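Local coordinates for protein Cow rumen GH26 endo-mannanase (Metagenome, PDB 6UEH) that probably hydrolyses internal beta-1,4-mannosidic bonds of mannan-type polysaccharides such as galactomannan, as a family 26 glycoside hydrolase endo-mannanase from the cow rumen, at residues Val380-Tyr385 and Lys421-Leu426; Pro409-Leu414 and Ala443-Phe448; Thr220-Ile225 and Leu296-Asp301. One frame throughout, in Å; residues are numbered along the deposited sequence.

Interaction 1 of 3, residues Val380-Tyr385 and Lys421-Leu426; sequences VDMIGY and KKMISL
Lys422 reaches back past the start of two paired strands to Val380, tying together the segments that lead into them. The chain bends at chi2 (-66°) and then runs out straight, which lays CD and CE alongside the backbone and brings NZ to 2.7 Å from Val380 O, approaching the carbonyl almost head-on (168°). NZ also donates to a water that bonds Asp381 OD1, and to Asp377 O, so three oxygens hold the ammonium. Asp381 is itself fixed through Ser146 and the backbone N of Trp359, and a second water joins its O to Met423 N. Nearer the strand, the Ile383 side chain lies roughly perpendicular to that of Lys422, its CG1 4.0 Å from Lys422 CB.

These are neighbouring parallel strands of the (beta/alpha)8 barrel, the two ends of a beta-alpha-beta unit whose helix is 408-417. Ile383 N donates almost straight to Met423 O at 2.9 Å, Ile383 O receives Ser425 N at 2.9 Å, and Tyr385 N reaches Ser425 O at 2.8 Å.

The side chains divide between the two faces of the sheet. On one, Met382 leaves with CG anti to its backbone N (chi1 -178°), stays extended through chi2 and turns only at chi3; CG passes 3.6 Å from Met423 O, while the methyl groups of the two methionines approach each other beside Gln158 and Leu161 of helix 152-164. Ser425 shares this face. On the other, Ile383 CB packs on Ile424 CG1, with Ile424 resting against Phe411 and Leu414. Further along, the Tyr385 ring receives Leu426 CD2 at its edge, 4.1 Å from Tyr385 CD2.

Interaction 2 of 3, residues Pro409-Leu414 and Ala443-Phe448; sequences PIFYTL and AAWLYF
In the helical turn that presents Phe411 to Trp445, one carbonyl oxygen, Pro409 O, is gripped twice by a single residue. Thr413 N donates to it at 2.9 Å as an ordinary helical bond, and Thr413 OG1 adds a bond of 2.8 Å to the same Pro409 O; the two donors arrive from opposite faces of the carbonyl plane, the hydroxyl well above it. The contact itself is apolar, a worked example of a helix docking mainly through an aromatic side chain.

Phe411 is that side chain. With CG anti to the backbone N (chi1 176°), its ring extends from the helix into the bend at Ala444 and Trp445. Ala444 N lies over the centre of one ring face, and Ala444 CB touches Phe411 CZ at 3.6 Å. The ring then turns its edge toward the face of Trp445, an edge-to-face pair with the Phe411 centroid 5.2 Å from that of the five-membered indole ring and the planes at 69°. Phe411 CB meets the same indole over its six-membered ring in a CH-pi contact, 4.0 Å from the centroid, so methylene and ring edge together cover one indole face.

The indole rim is met by branched side chains. Ile410 CG2 comes in the indole plane to Trp445 CH2 at 3.8 Å, while Leu414 CD1 lies more loosely by Trp445 CZ3. At the opposite end of the indole, NE1 donates to Ala406 O, a bond that helps fix the rotation of the ring.

Helix 408-417 packs here on the outside of the barrel: Leu414 also rests on Tyr385 of strand 382-387, while Trp445 touches Leu426 of strand 423-429 and reaches Ile169 of strand 169-174.

Interaction 3 of 3, residues Thr220-Ile225 and Leu296-Asp301; sequences TTERVI and LQRLQD
Helices 220-225 and 296-301 run in nearly the same direction, their axes 27° apart and 10.2 Å from each other at closest approach. Between them a salt bridge links two partly exposed side chains, an instance of a charged pair laid over an apolar seam. Arg298, bent at chi3 (65°), turns its guanidinium so that NH2 points straight at Glu222 OE2, 2.9 Å away. The acceptor lies in the guanidinium plane, but the donor stands above the carboxylate plane, the carboxylate and guanidinium planes being 63° apart. A water completes the link, donating to Glu222 OE1 and accepting from Arg298 NH1. Thr221 CG2 sits over one guanidinium face, 3.5 Å from NH1 of Arg298, and Gln295 OE1 takes bonds from both that NH1 and Thr221 OG1, tying the pair together. Beneath, Leu299 CD2 touches both Val224 CG1 at 3.8 Å and Ile225 CG1 at 3.9 Å.

Both helices belong to the outer layer of the TIM barrel: Val224 rests on Phe205 of strand 202-206 and Leu299 on Leu306 of strand 306-309, the strands flanking 234-238 in the sheet.

Overall arrangement
All three contacts lie in the glycoside hydrolase family 26 barrel, separate from the calcium-binding CBM6 region: one within the barrel wall, two at its outer helices. Interaction 3 closes first along the chain; interactions 1 and 2 come later and interleave, since helix 408-417 connects the two strands of interaction 1. Their centres are 9 Å apart, and they touch: Ile424 O and Leu446 N, and likewise Leu426 N and Tyr447 O, probably hydrogen-bond, so the loop 443-448 runs beside strand 423-429. Interaction 3 sits about 23 Å from interaction 1 and 29 Å from interaction 2, centre to centre. Strand pairing in the wall thus coexists with a loop and a helix each packed on an outer helix.

Interaction 1 of 3, residues Val380-Tyr385 and Lys421-Leu426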
loop_
_atom_site.group_PDB
_atom_site.type_symbol
_atom_site.label_atom_id
_atom_site.label_comp_id
_atom_site.label_asym_id
_atom_site.label_seq_id
_atom_site.Cartn_x
_atom_site.Cartn_y
_atom_site.Cartn_z
ATOM N N VAL A 380 -2.263 -12.895 -7.548
ATOM C CA VAL A 380 -2.492 -11.470 -7.304
ATOM C C VAL A 380 -2.082 -10.634 -8.524
ATOM O O VAL A 380 -1.062 -10.914 -9.153
ATOM C CB VAL A 380 -1.712 -10.982 -6.052
ATOM C CG1 VAL A 380 -1.961 -9.502 -5.794
ATOM C CG2 VAL A 380 -2.092 -11.804 -4.821
ATOM N N ASP A 381 -2.875 -9.616 -8.856
ATOM C CA ASP A 381 -2.600 -8.767 -10.017
ATOM C C ASP A 381 -2.204 -7.345 -9.639
ATOM O O ASP A 381 -1.745 -6.576 -10.483
ATOM C CB ASP A 381 -3.819 -8.710 -10.937
ATOM C CG ASP A 381 -4.236 -10.072 -11.439
ATOM O OD1 ASP A 381 -3.345 -10.870 -11.795
ATOM O OD2 ASP A 381 -5.454 -10.344 -11.472
ATOM N N MET A 382 -2.398 -6.990 -8.374
ATOM C CA MET A 382 -2.176 -5.622 -7.922
ATOM C C MET A 382 -2.066 -5.590 -6.404
ATOM O O MET A 382 -2.740 -6.353 -5.716
ATOM C CB MET A 382 -3.314 -4.711 -8.397
ATOM C CG MET A 382 -3.171 -3.243 -8.014
ATOM S SD MET A 382 -4.593 -2.241 -8.520
ATOM C CE MET A 382 -4.606 -2.535 -10.290
ATOM N N ILE A 383 -1.213 -4.712 -5.886
ATOM C CA ILE A 383 -1.089 -4.532 -4.446
ATOM C C ILE A 383 -1.755 -3.233 -4.011
ATOM O O ILE A 383 -1.469 -2.168 -4.554
ATOM C CB ILE A 383 0.385 -4.513 -3.991
ATOM C CG1 ILE A 383 1.099 -5.791 -4.433
ATOM C CG2 ILE A 383 0.472 -4.343 -2.480
ATOM C CD1 ILE A 383 0.514 -7.047 -3.842
ATOM N N GLY A 384 -2.645 -3.323 -3.030
ATOM C CA GLY A 384 -3.295 -2.141 -2.501
ATOM C C GLY A 384 -2.773 -1.784 -1.125
ATOM O O GLY A 384 -2.436 -2.665 -0.337
ATOM N N TYR A 385 -2.685 -0.490 -0.838
ATOM C CA TYR A 385 -2.355 -0.044 0.508
ATOM C C TYR A 385 -3.442 0.898 1.008
ATOM O O TYR A 385 -3.802 1.858 0.328
ATOM C CB TYR A 385 -0.985 0.645 0.558
ATOM C CG TYR A 385 -0.570 0.984 1.973
ATOM C CD1 TYR A 385 -0.137 -0.010 2.843
ATOM C CD2 TYR A 385 -0.635 2.287 2.449
ATOM C CE1 TYR A 385 0.230 0.283 4.142
ATOM C CE2 TYR A 385 -0.270 2.592 3.753
ATOM C CZ TYR A 385 0.160 1.581 4.592
ATOM O OH TYR A 385 0.523 1.868 5.889
ATOM N N LYS A 421 6.986 -6.472 -9.402
ATOM C CA LYS A 421 6.283 -7.311 -10.369
ATOM C C LYS A 421 4.783 -7.028 -10.369
ATOM O O LYS A 421 4.056 -7.481 -11.254
ATOM C CB LYS A 421 6.543 -8.792 -10.087
ATOM C CG LYS A 421 8.006 -9.176 -10.206
ATOM C CD LYS A 421 8.182 -10.672 -10.367
ATOM C CE LYS A 421 9.656 -11.035 -10.451
ATOM N NZ LYS A 421 10.376 -10.193 -11.448
ATOM N N LYS A 422 4.327 -6.279 -9.370
ATOM C CA LYS A 422 2.931 -5.864 -9.291
ATOM C C LYS A 422 2.844 -4.353 -9.097
ATOM O O LYS A 422 3.683 -3.756 -8.421
ATOM C CB LYS A 422 2.208 -6.582 -8.144
ATOM C CG LYS A 422 2.387 -8.095 -8.120
ATOM C CD LYS A 422 1.741 -8.771 -9.319
ATOM C CE LYS A 422 2.009 -10.270 -9.306
ATOM N NZ LYS A 422 1.363 -10.978 -10.445
ATOM N N MET A 423 1.834 -3.737 -9.700
ATOM C CA MET A 423 1.577 -2.319 -9.484
ATOM C C MET A 423 1.048 -2.094 -8.073
ATOM O O MET A 423 0.389 -2.964 -7.501
ATOM C CB MET A 423 0.588 -1.781 -10.517
ATOM C CG MET A 423 1.142 -1.722 -11.927
ATOM S SD MET A 423 -0.065 -1.101 -13.107
ATOM C CE MET A 423 -1.291 -2.407 -13.061
ATOM N N ILE A 424 1.344 -0.924 -7.517
ATOM C CA ILE A 424 0.953 -0.603 -6.149
ATOM C C ILE A 424 0.098 0.652 -6.103
ATOM O O ILE A 424 0.401 1.640 -6.773
ATOM C CB ILE A 424 2.181 -0.410 -5.261
ATOM C CG1 ILE A 424 3.103 -1.614 -5.404
ATOM C CG2 ILE A 424 1.775 -0.207 -3.804
ATOM C CD1 ILE A 424 4.244 -1.555 -4.504
ATOM N N SER A 425 -0.962 0.612 -5.304
ATOM C CA SER A 425 -1.893 1.730 -5.230
ATOM C C SER A 425 -2.310 2.080 -3.804
ATOM O O SER A 425 -2.064 1.324 -2.865
ATOM C CB SER A 425 -3.140 1.414 -6.048
ATOM O OG SER A 425 -3.860 0.348 -5.454
ATOM N N LEU A 426 -2.942 3.240 -3.657
ATOM C CA LEU A 426 -3.624 3.593 -2.421
ATOM C C LEU A 426 -5.088 3.196 -2.560
ATOM O O LEU A 426 -5.919 3.994 -2.995
ATOM C CB LEU A 426 -3.489 5.089 -2.122
ATOM C CG LEU A 426 -2.089 5.584 -1.753
ATOM C CD1 LEU A 426 -2.060 7.104 -1.658
ATOM C CD2 LEU A 426 -1.626 4.950 -0.448
HETATM O O HOH W 1 -0.655 -10.398 -12.246
HETATM O O HOH W 2 0.402 -5.351 -11.522
#

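Interaction 2 of 3, residues Pro409-Leu414 and Ala443-Phe448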
loop_
_atom_site.group_PDB
_atom_site.type_symbol
_atom_site.label_atom_id
_atom_site.label_comp_id
_atom_site.label_asym_id
_atom_site.label_seq_id
_atom_site.Cartn_x
_atom_site.Cartn_y
_atom_site.Cartn_z
ATOM N N PRO A 409 8.373 5.839 1.741
ATOM C CA PRO A 409 8.964 4.587 2.238
ATOM C C PRO A 409 8.013 3.387 2.201
ATOM O O PRO A 409 8.459 2.272 1.926
ATOM C CB PRO A 409 9.334 4.928 3.685
ATOM C CG PRO A 409 9.579 6.386 3.665
ATOM C CD PRO A 409 8.576 6.944 2.700
ATOM N N ILE A 410 6.729 3.609 2.476
ATOM C CA ILE A 410 5.747 2.529 2.414
ATOM C C ILE A 410 5.615 2.015 0.984
ATOM O O ILE A 410 5.557 0.806 0.750
ATOM C CB ILE A 410 4.361 2.978 2.926
ATOM C CG1 ILE A 410 4.436 3.352 4.408
ATOM C CG2 ILE A 410 3.322 1.881 2.707
ATOM C CD1 ILE A 410 3.098 3.753 5.008
ATOM N N PHE A 411 5.583 2.938 0.030
ATOM C CA PHE A 411 5.471 2.560 -1.372
ATOM C C PHE A 411 6.619 1.644 -1.792
ATOM O O PHE A 411 6.397 0.591 -2.386
ATOM C CB PHE A 411 5.432 3.795 -2.273
ATOM C CG PHE A 411 5.417 3.467 -3.737
ATOM C CD1 PHE A 411 4.240 3.079 -4.360
ATOM C CD2 PHE A 411 6.580 3.532 -4.490
ATOM C CE1 PHE A 411 4.225 2.765 -5.707
ATOM C CE2 PHE A 411 6.571 3.221 -5.838
ATOM C CZ PHE A 411 5.392 2.838 -6.446
ATOM N N TYR A 412 7.847 2.034 -1.472
ATOM C CA TYR A 412 9.001 1.270 -1.934
ATOM C C TYR A 412 9.236 0.002 -1.116
ATOM O O TYR A 412 9.844 -0.949 -1.607
ATOM C CB TYR A 412 10.246 2.157 -1.951
ATOM C CG TYR A 412 10.239 3.077 -3.148
ATOM C CD1 TYR A 412 10.540 2.593 -4.412
ATOM C CD2 TYR A 412 9.890 4.415 -3.024
ATOM C CE1 TYR A 412 10.514 3.416 -5.520
ATOM C CE2 TYR A 412 9.864 5.248 -4.128
ATOM C CZ TYR A 412 10.178 4.741 -5.374
ATOM O OH TYR A 412 10.154 5.559 -6.480
ATOM N N THR A 413 8.742 -0.023 0.117
ATOM C CA THR A 413 8.763 -1.252 0.904
ATOM C C THR A 413 7.861 -2.297 0.244
ATOM O O THR A 413 8.256 -3.452 0.061
ATOM C CB THR A 413 8.306 -1.011 2.357
ATOM O OG1 THR A 413 9.245 -0.154 3.015
ATOM C CG2 THR A 413 8.209 -2.326 3.122
ATOM N N LEU A 414 6.654 -1.875 -0.122
ATOM C CA LEU A 414 5.714 -2.743 -0.820
ATOM C C LEU A 414 6.244 -3.143 -2.194
ATOM O O LEU A 414 6.048 -4.274 -2.633
ATOM C CB LEU A 414 4.351 -2.057 -0.958
ATOM C CG LEU A 414 3.589 -1.823 0.348
ATOM C CD1 LEU A 414 2.306 -1.045 0.104
ATOM C CD2 LEU A 414 3.288 -3.148 1.024
ATOM N N ALA A 443 6.686 8.941 -5.420
ATOM C CA ALA A 443 5.793 7.975 -4.796
ATOM C C ALA A 443 4.736 7.574 -5.817
ATOM O O ALA A 443 3.675 8.192 -5.904
ATOM C CB ALA A 443 5.154 8.559 -3.545
ATOM N N ALA A 444 5.040 6.535 -6.589
ATOM C CA ALA A 444 4.291 6.226 -7.804
ATOM C C ALA A 444 3.035 5.388 -7.577
ATOM O O ALA A 444 2.724 4.518 -8.394
ATOM C CB ALA A 444 5.204 5.520 -8.803
ATOM N N TRP A 445 2.317 5.654 -6.485
ATOM C CA TRP A 445 1.021 5.019 -6.240
ATOM C C TRP A 445 0.163 5.082 -7.498
ATOM O O TRP A 445 -0.006 6.156 -8.077
ATOM C CB TRP A 445 0.275 5.698 -5.087
ATOM C CG TRP A 445 1.020 5.780 -3.785
ATOM C CD1 TRP A 445 1.671 6.870 -3.284
ATOM C CD2 TRP A 445 1.165 4.742 -2.807
ATOM N NE1 TRP A 445 2.220 6.572 -2.058
ATOM C CE2 TRP A 445 1.923 5.271 -1.742
ATOM C CE3 TRP A 445 0.731 3.414 -2.730
ATOM C CZ2 TRP A 445 2.258 4.520 -0.617
ATOM C CZ3 TRP A 445 1.062 2.671 -1.610
ATOM C CH2 TRP A 445 1.819 3.225 -0.570
ATOM N N LEU A 446 -0.366 3.937 -7.921
ATOM C CA LEU A 446 -1.140 3.858 -9.162
ATOM C C LEU A 446 -2.405 4.708 -9.119
ATOM O O LEU A 446 -2.731 5.395 -10.087
ATOM C CB LEU A 446 -1.514 2.406 -9.470
ATOM C CG LEU A 446 -2.471 2.199 -10.648
ATOM C CD1 LEU A 446 -1.871 2.743 -11.943
ATOM C CD2 LEU A 446 -2.833 0.728 -10.793
ATOM N N TYR A 447 -3.128 4.641 -8.005
ATOM C CA TYR A 447 -4.313 5.473 -7.828
ATOM C C TYR A 447 -4.553 5.792 -6.354
ATOM O O TYR A 447 -3.907 5.220 -5.474
ATOM C CB TYR A 447 -5.549 4.804 -8.454
ATOM C CG TYR A 447 -6.122 3.582 -7.743
ATOM C CD1 TYR A 447 -7.069 3.717 -6.732
ATOM C CD2 TYR A 447 -5.760 2.297 -8.126
ATOM C CE1 TYR A 447 -7.613 2.607 -6.099
ATOM C CE2 TYR A 447 -6.301 1.179 -7.501
ATOM C CZ TYR A 447 -7.225 1.339 -6.488
ATOM O OH TYR A 447 -7.766 0.231 -5.865
ATOM N N PHE A 448 -5.459 6.732 -6.094
ATOM C CA PHE A 448 -5.889 7.021 -4.729
ATOM C C PHE A 448 -7.401 6.879 -4.633
ATOM O O PHE A 448 -8.094 6.897 -5.648
ATOM C CB PHE A 448 -5.444 8.421 -4.274
ATOM C CG PHE A 448 -5.998 9.561 -5.103
ATOM C CD1 PHE A 448 -7.306 9.995 -4.940
ATOM C CD2 PHE A 448 -5.187 10.233 -6.006
ATOM C CE1 PHE A 448 -7.806 11.050 -5.688
ATOM C CE2 PHE A 448 -5.676 11.290 -6.752
ATOM C CZ PHE A 448 -6.986 11.701 -6.591
#

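Interaction 3 of 3, residues Thr220-Ile225 and Leu296-Asp301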
loop_
_atom_site.group_PDB
_atom_site.type_symbol
_atom_site.label_atom_id
_atom_site.label_comp_id
_atom_site.label_asym_id
_atom_site.label_seq_id
_atom_site.Cartn_x
_atom_site.Cartn_y
_atom_site.Cartn_z
ATOM N N THR A 220 -25.861 -2.195 -6.631
ATOM C CA THR A 220 -24.434 -1.977 -6.857
ATOM C C THR A 220 -24.029 -2.388 -8.273
ATOM O O THR A 220 -23.354 -1.636 -8.971
ATOM C CB THR A 220 -23.570 -2.751 -5.837
ATOM O OG1 THR A 220 -23.668 -2.126 -4.551
ATOM C CG2 THR A 220 -22.106 -2.766 -6.268
ATOM N N THR A 221 -24.460 -3.576 -8.690
ATOM C CA THR A 221 -24.110 -4.114 -10.002
ATOM C C THR A 221 -24.544 -3.187 -11.134
ATOM O O THR A 221 -23.790 -2.959 -12.080
ATOM C CB THR A 221 -24.732 -5.508 -10.210
ATOM O OG1 THR A 221 -24.290 -6.385 -9.166
ATOM C CG2 THR A 221 -24.323 -6.088 -11.561
ATOM N N GLU A 222 -25.752 -2.640 -11.029
ATOM C CA GLU A 222 -26.236 -1.685 -12.018
ATOM C C GLU A 222 -25.370 -0.424 -12.042
ATOM O O GLU A 222 -25.043 0.086 -13.112
ATOM C CB GLU A 222 -27.695 -1.315 -11.746
ATOM C CG GLU A 222 -28.703 -2.392 -12.133
ATOM C CD GLU A 222 -28.817 -3.507 -11.104
ATOM O OE1 GLU A 222 -28.111 -3.457 -10.076
ATOM O OE2 GLU A 222 -29.626 -4.436 -11.325
ATOM N N ARG A 223 -24.993 0.074 -10.868
ATOM C CA ARG A 223 -24.172 1.282 -10.803
ATOM C C ARG A 223 -22.763 1.033 -11.337
ATOM O O ARG A 223 -22.148 1.932 -11.906
ATOM C CB ARG A 223 -24.110 1.827 -9.372
ATOM C CG ARG A 223 -25.408 2.486 -8.911
ATOM C CD ARG A 223 -25.239 3.229 -7.587
ATOM N NE ARG A 223 -24.760 2.349 -6.525
ATOM C CZ ARG A 223 -25.539 1.541 -5.815
ATOM N NH1 ARG A 223 -26.843 1.491 -6.055
ATOM N NH2 ARG A 223 -25.013 0.773 -4.870
ATOM N N VAL A 224 -22.256 -0.184 -11.163
ATOM C CA VAL A 224 -20.957 -0.542 -11.729
ATOM C C VAL A 224 -21.028 -0.514 -13.253
ATOM O O VAL A 224 -20.153 0.042 -13.919
ATOM C CB VAL A 224 -20.488 -1.934 -11.262
ATOM C CG1 VAL A 224 -19.231 -2.351 -12.014
ATOM C CG2 VAL A 224 -20.239 -1.939 -9.762
ATOM N N ILE A 225 -22.082 -1.117 -13.795
ATOM C CA ILE A 225 -22.314 -1.124 -15.233
ATOM C C ILE A 225 -22.461 0.300 -15.764
ATOM O O ILE A 225 -21.874 0.655 -16.789
ATOM C CB ILE A 225 -23.567 -1.943 -15.592
ATOM C CG1 ILE A 225 -23.341 -3.420 -15.257
ATOM C CG2 ILE A 225 -23.923 -1.771 -17.062
ATOM C CD1 ILE A 225 -24.554 -4.294 -15.482
ATOM N N LEU A 296 -20.936 -10.991 -10.062
ATOM C CA LEU A 296 -19.741 -10.839 -10.887
ATOM C C LEU A 296 -19.958 -11.405 -12.286
ATOM O O LEU A 296 -19.376 -10.917 -13.256
ATOM C CB LEU A 296 -18.543 -11.520 -10.222
ATOM C CG LEU A 296 -18.126 -10.896 -8.887
ATOM C CD1 LEU A 296 -16.928 -11.626 -8.291
ATOM C CD2 LEU A 296 -17.824 -9.412 -9.072
ATOM N N GLN A 297 -20.798 -12.431 -12.379
ATOM C CA GLN A 297 -21.128 -13.042 -13.662
ATOM C C GLN A 297 -21.922 -12.076 -14.532
ATOM O O GLN A 297 -21.724 -12.015 -15.745
ATOM C CB GLN A 297 -21.914 -14.339 -13.458
ATOM C CG GLN A 297 -22.291 -15.040 -14.755
ATOM C CD GLN A 297 -21.081 -15.535 -15.523
ATOM O OE1 GLN A 297 -20.223 -16.226 -14.969
ATOM N NE2 GLN A 297 -21.000 -15.182 -16.805
ATOM N N ARG A 298 -22.826 -11.326 -13.907
ATOM C CA ARG A 298 -23.596 -10.306 -14.613
ATOM C C ARG A 298 -22.648 -9.284 -15.245
ATOM O O ARG A 298 -22.831 -8.877 -16.394
ATOM C CB ARG A 298 -24.577 -9.611 -13.667
ATOM C CG ARG A 298 -25.627 -10.524 -13.048
ATOM C CD ARG A 298 -26.459 -9.762 -12.028
ATOM N NE ARG A 298 -27.236 -8.698 -12.657
ATOM C CZ ARG A 298 -27.691 -7.629 -12.015
ATOM N NH1 ARG A 298 -27.433 -7.473 -10.727
ATOM N NH2 ARG A 298 -28.398 -6.711 -12.660
ATOM N N LEU A 299 -21.628 -8.887 -14.487
ATOM C CA LEU A 299 -20.601 -7.983 -14.997
ATOM C C LEU A 299 -19.878 -8.616 -16.177
ATOM O O LEU A 299 -19.689 -7.974 -17.207
ATOM C CB LEU A 299 -19.597 -7.615 -13.900
ATOM C CG LEU A 299 -20.131 -6.786 -12.731
ATOM C CD1 LEU A 299 -19.000 -6.420 -11.778
ATOM C CD2 LEU A 299 -20.835 -5.541 -13.239
ATOM N N GLN A 300 -19.482 -9.877 -16.028
ATOM C CA GLN A 300 -18.784 -10.575 -17.105
ATOM C C GLN A 300 -19.677 -10.705 -18.336
ATOM O O GLN A 300 -19.211 -10.547 -19.467
ATOM C CB GLN A 300 -18.304 -11.956 -16.646
ATOM C CG GLN A 300 -17.553 -12.726 -17.731
ATOM C CD GLN A 300 -16.698 -13.857 -17.180
ATOM O OE1 GLN A 300 -15.534 -13.657 -16.831
ATOM N NE2 GLN A 300 -17.272 -15.054 -17.106
ATOM N N ASP A 301 -20.960 -10.978 -18.110
ATOM C CA ASP A 301 -21.934 -11.061 -19.197
ATOM C C ASP A 301 -21.989 -9.773 -20.008
ATOM O O ASP A 301 -22.124 -9.805 -21.231
ATOM C CB ASP A 301 -23.332 -11.375 -18.654
ATOM C CG ASP A 301 -23.483 -12.817 -18.218
ATOM O OD1 ASP A 301 -22.705 -13.672 -18.690
ATOM O OD2 ASP A 301 -24.397 -13.099 -17.414
HETATM O O HOH W 3 -28.217 -5.653 -8.462
#